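Local coordinates for hypothetical protein SpyM3_0169 (Streptococcus pyogenes, PDB 1PG6) that is of unknown function but belongs to the AIM24 family of the cupin clan and binds calcium ions in this crystal, at residues A[161-166]-A[221-227]. Residues are numbered along the deposited sequence; the frame is centred on the assembly and turned at random.
Sequences NSFGSI and YIQSLNL. With CA (calcium ion), chain B.
With chi1 of F163 at 174°, CG lies anti to the backbone N and the ring reaches between L225 and L227. L225 CB lies over one face, 3.8 Å from the centroid of the F163 ring; over the opposite face L227 CD1 sits 4.0 Å from that centroid. Both are CH-pi contacts, and N226 C meets the ring edge. In S224 the hydroxyl stands between backbone N and carbonyl carbon (chi1 67°), where OG accepts a bond from S165 N at 2.9 Å (157° at the hydrogen). S224 N returns a bond to S165 O at 2.8 Å, in the carbonyl plane. The L225 N to F163 O link, at 3.4 Å, is weak. At the start of 161-166, calcium is bound by N161 OD1 at 2.7 Å and S162 O at 2.5 Å, with water and T99 also bound. N161 ND2 bonds G118 O, which holds the amide and so places OD1. S162 OG donates to G164 O from above the carbonyl plane and accepts from Q102 N. I166 and Q223 form a non-hydrogen-bonded antiparallel pair, CA to CA 4.6 Å, joining strands 166-171 and 219-223 at the edge of a six-stranded sheet, beside a calcium-bound connection between two antiparallel sheets.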
ATOM      1  N   ASN A 161       3.891  -4.011   0.331  1.00 10.55           N
ATOM      2  CA  ASN A 161       4.776  -4.435   1.419  1.00 10.68           C
ATOM      3  C   ASN A 161       3.954  -4.926   2.608  1.00  9.98           C
ATOM      4  O   ASN A 161       2.848  -4.455   2.838  1.00 10.25           O
ATOM      5  CB  ASN A 161       5.641  -3.254   1.855  1.00 14.68           C
ATOM      6  CG  ASN A 161       4.876  -2.282   2.724  1.00 16.46           C
ATOM      7  OD1 ASN A 161       4.826  -2.443   3.942  1.00 23.81           O
ATOM      8  ND2 ASN A 161       4.250  -1.296   2.109  1.00 18.95           N
ATOM      9  N   SER A 162       4.514  -5.857   3.376  1.00 10.01           N
ATOM     10  CA  SER A 162       3.813  -6.397   4.537  1.00  9.49           C
ATOM     11  C   SER A 162       4.537  -6.155   5.842  1.00  8.82           C
ATOM     12  O   SER A 162       5.730  -5.878   5.862  1.00  9.93           O
ATOM     13  CB  SER A 162       3.672  -7.911   4.402  1.00 11.26           C
ATOM     14  OG  SER A 162       4.967  -8.505   4.431  1.00 10.11           O
ATOM     15  N   PHE A 163       3.794  -6.260   6.935  1.00  6.64           N
ATOM     16  CA  PHE A 163       4.379  -6.208   8.266  1.00  7.24           C
ATOM     17  C   PHE A 163       4.305  -7.710   8.579  1.00  6.64           C
ATOM     18  O   PHE A 163       3.218  -8.281   8.708  1.00  7.65           O
ATOM     19  CB  PHE A 163       3.503  -5.433   9.245  1.00  8.30           C
ATOM     20  CG  PHE A 163       3.999  -5.486  10.669  1.00  8.63           C
ATOM     21  CD1 PHE A 163       5.362  -5.379  10.957  1.00  8.46           C
ATOM     22  CD2 PHE A 163       3.104  -5.621  11.723  1.00  8.67           C
ATOM     23  CE1 PHE A 163       5.820  -5.409  12.281  1.00  8.83           C
ATOM     24  CE2 PHE A 163       3.551  -5.651  13.055  1.00 10.16           C
ATOM     25  CZ  PHE A 163       4.909  -5.545  13.334  1.00  9.37           C
ATOM     26  N   GLY A 164       5.458  -8.357   8.679  1.00  7.36           N
ATOM     27  CA  GLY A 164       5.470  -9.785   8.915  1.00  6.95           C
ATOM     28  C   GLY A 164       5.650 -10.480   7.574  1.00  7.97           C
ATOM     29  O   GLY A 164       6.032  -9.843   6.587  1.00  9.20           O
ATOM     30  N   SER A 165       5.384 -11.783   7.535  1.00  8.56           N
ATOM     31  CA  SER A 165       5.533 -12.575   6.314  1.00  8.26           C
ATOM     32  C   SER A 165       4.238 -12.632   5.511  1.00  9.97           C
ATOM     33  O   SER A 165       3.152 -12.539   6.079  1.00  9.94           O
ATOM     34  CB  SER A 165       5.989 -13.995   6.659  1.00  9.89           C
ATOM     35  OG  SER A 165       7.243 -13.980   7.348  1.00  8.85           O
ATOM     36  N   ILE A 166       4.370 -12.797   4.195  1.00  9.65           N
ATOM     37  CA  ILE A 166       3.225 -12.843   3.281  1.00 11.97           C
ATOM     38  C   ILE A 166       2.781 -14.232   2.862  1.00 13.17           C
ATOM     39  O   ILE A 166       3.604 -15.098   2.558  1.00 13.48           O
ATOM     40  CB  ILE A 166       3.521 -12.050   1.979  1.00 12.36           C
ATOM     41  CG1 ILE A 166       3.721 -10.574   2.308  1.00 11.94           C
ATOM     42  CG2 ILE A 166       2.371 -12.228   0.967  1.00 15.20           C
ATOM     43  CD1 ILE A 166       4.213  -9.746   1.114  1.00 14.28           C
ATOM     44  N   TYR A 221      -3.696 -11.409  -0.412  1.00 11.05           N
ATOM     45  CA  TYR A 221      -2.371 -11.478   0.191  1.00 10.23           C
ATOM     46  C   TYR A 221      -2.497 -11.047   1.633  1.00  9.04           C
ATOM     47  O   TYR A 221      -2.934  -9.935   1.921  1.00 10.64           O
ATOM     48  CB  TYR A 221      -1.387 -10.566  -0.547  1.00 10.21           C
ATOM     49  CG  TYR A 221      -1.086 -11.049  -1.938  1.00 12.13           C
ATOM     50  CD1 TYR A 221      -0.037 -11.940  -2.179  1.00 10.54           C
ATOM     51  CD2 TYR A 221      -1.895 -10.676  -3.009  1.00 13.58           C
ATOM     52  CE1 TYR A 221       0.194 -12.449  -3.456  1.00 15.58           C
ATOM     53  CE2 TYR A 221      -1.670 -11.184  -4.288  1.00 14.04           C
ATOM     54  CZ  TYR A 221      -0.634 -12.063  -4.503  1.00 14.52           C
ATOM     55  OH  TYR A 221      -0.439 -12.573  -5.771  1.00 19.40           O
ATOM     56  N   ILE A 222      -2.150 -11.939   2.546  1.00  9.80           N
ATOM     57  CA  ILE A 222      -2.227 -11.592   3.953  1.00  9.19           C
ATOM     58  C   ILE A 222      -0.828 -11.538   4.538  1.00  9.32           C
ATOM     59  O   ILE A 222       0.118 -12.074   3.958  1.00  9.92           O
ATOM     60  CB  ILE A 222      -3.067 -12.604   4.753  1.00 10.89           C
ATOM     61  CG1 ILE A 222      -2.427 -13.988   4.688  1.00 12.15           C
ATOM     62  CG2 ILE A 222      -4.486 -12.648   4.203  1.00 11.77           C
ATOM     63  CD1 ILE A 222      -3.038 -14.983   5.652  1.00 15.35           C
ATOM     64  N   GLN A 223      -0.702 -10.872   5.678  1.00  7.78           N
ATOM     65  CA  GLN A 223       0.583 -10.747   6.354  1.00  7.87           C
ATOM     66  C   GLN A 223       0.435 -11.410   7.721  1.00  7.54           C
ATOM     67  O   GLN A 223      -0.656 -11.457   8.273  1.00  9.91           O
ATOM     68  CB  GLN A 223       0.980  -9.271   6.490  1.00  6.50           C
ATOM     69  CG  GLN A 223       0.039  -8.427   7.342  1.00  9.31           C
ATOM     70  CD  GLN A 223       0.401  -6.949   7.350  1.00 11.64           C
ATOM     71  OE1 GLN A 223       0.011  -6.205   8.258  1.00 13.35           O
ATOM     72  NE2 GLN A 223       1.126  -6.509   6.333  1.00  6.56           N
ATOM     73  N   SER A 224       1.536 -11.918   8.266  1.00  7.25           N
ATOM     74  CA  SER A 224       1.486 -12.638   9.534  1.00  7.77           C
ATOM     75  C   SER A 224       1.582 -11.823  10.824  1.00  7.99           C
ATOM     76  O   SER A 224       1.660 -12.395  11.908  1.00  8.06           O
ATOM     77  CB  SER A 224       2.550 -13.737   9.547  1.00  7.78           C
ATOM     78  OG  SER A 224       3.842 -13.176   9.544  1.00  9.50           O
ATOM     79  N   LEU A 225       1.593 -10.496  10.717  1.00  7.96           N
ATOM     80  CA  LEU A 225       1.644  -9.645  11.901  1.00  7.84           C
ATOM     81  C   LEU A 225       0.603  -8.532  11.815  1.00  8.56           C
ATOM     82  O   LEU A 225       0.194  -8.117  10.726  1.00  8.74           O
ATOM     83  CB  LEU A 225       3.040  -9.040  12.096  1.00  7.98           C
ATOM     84  CG  LEU A 225       4.123 -10.054  12.486  1.00  7.01           C
ATOM     85  CD1 LEU A 225       5.480  -9.370  12.506  1.00  7.58           C
ATOM     86  CD2 LEU A 225       3.809 -10.645  13.853  1.00  6.72           C
ATOM     87  N   ASN A 226       0.186  -8.059  12.981  1.00  8.25           N
ATOM     88  CA  ASN A 226      -0.829  -7.012  13.117  1.00  9.51           C
ATOM     89  C   ASN A 226      -0.150  -5.789  13.732  1.00  8.99           C
ATOM     90  O   ASN A 226       0.255  -5.827  14.885  1.00  9.93           O
ATOM     91  CB  ASN A 226      -1.926  -7.537  14.051  1.00  9.57           C
ATOM     92  CG  ASN A 226      -3.074  -6.568  14.234  1.00 11.86           C
ATOM     93  OD1 ASN A 226      -2.891  -5.351  14.249  1.00 10.40           O
ATOM     94  ND2 ASN A 226      -4.273  -7.114  14.395  1.00 14.10           N
ATOM     95  N   LEU A 227      -0.031  -4.709  12.965  1.00  9.23           N
ATOM     96  CA  LEU A 227       0.629  -3.501  13.450  1.00 11.98           C
ATOM     97  C   LEU A 227      -0.054  -2.906  14.677  1.00 11.18           C
ATOM     98  O   LEU A 227       0.614  -2.462  15.612  1.00 12.03           O
ATOM     99  CB  LEU A 227       0.702  -2.452  12.337  1.00 12.47           C
ATOM    100  CG  LEU A 227       1.700  -1.309  12.528  1.00 15.64           C
ATOM    101  CD1 LEU A 227       3.103  -1.882  12.731  1.00 15.12           C
ATOM    102  CD2 LEU A 227       1.682  -0.408  11.298  1.00 15.75           C
TER
HETATM  103 CA    CA B 237       6.780  -3.727   5.243  1.00 31.32          CA
HETATM  104  O   HOH W   1       8.481  -5.028   3.961  1.00 15.73           O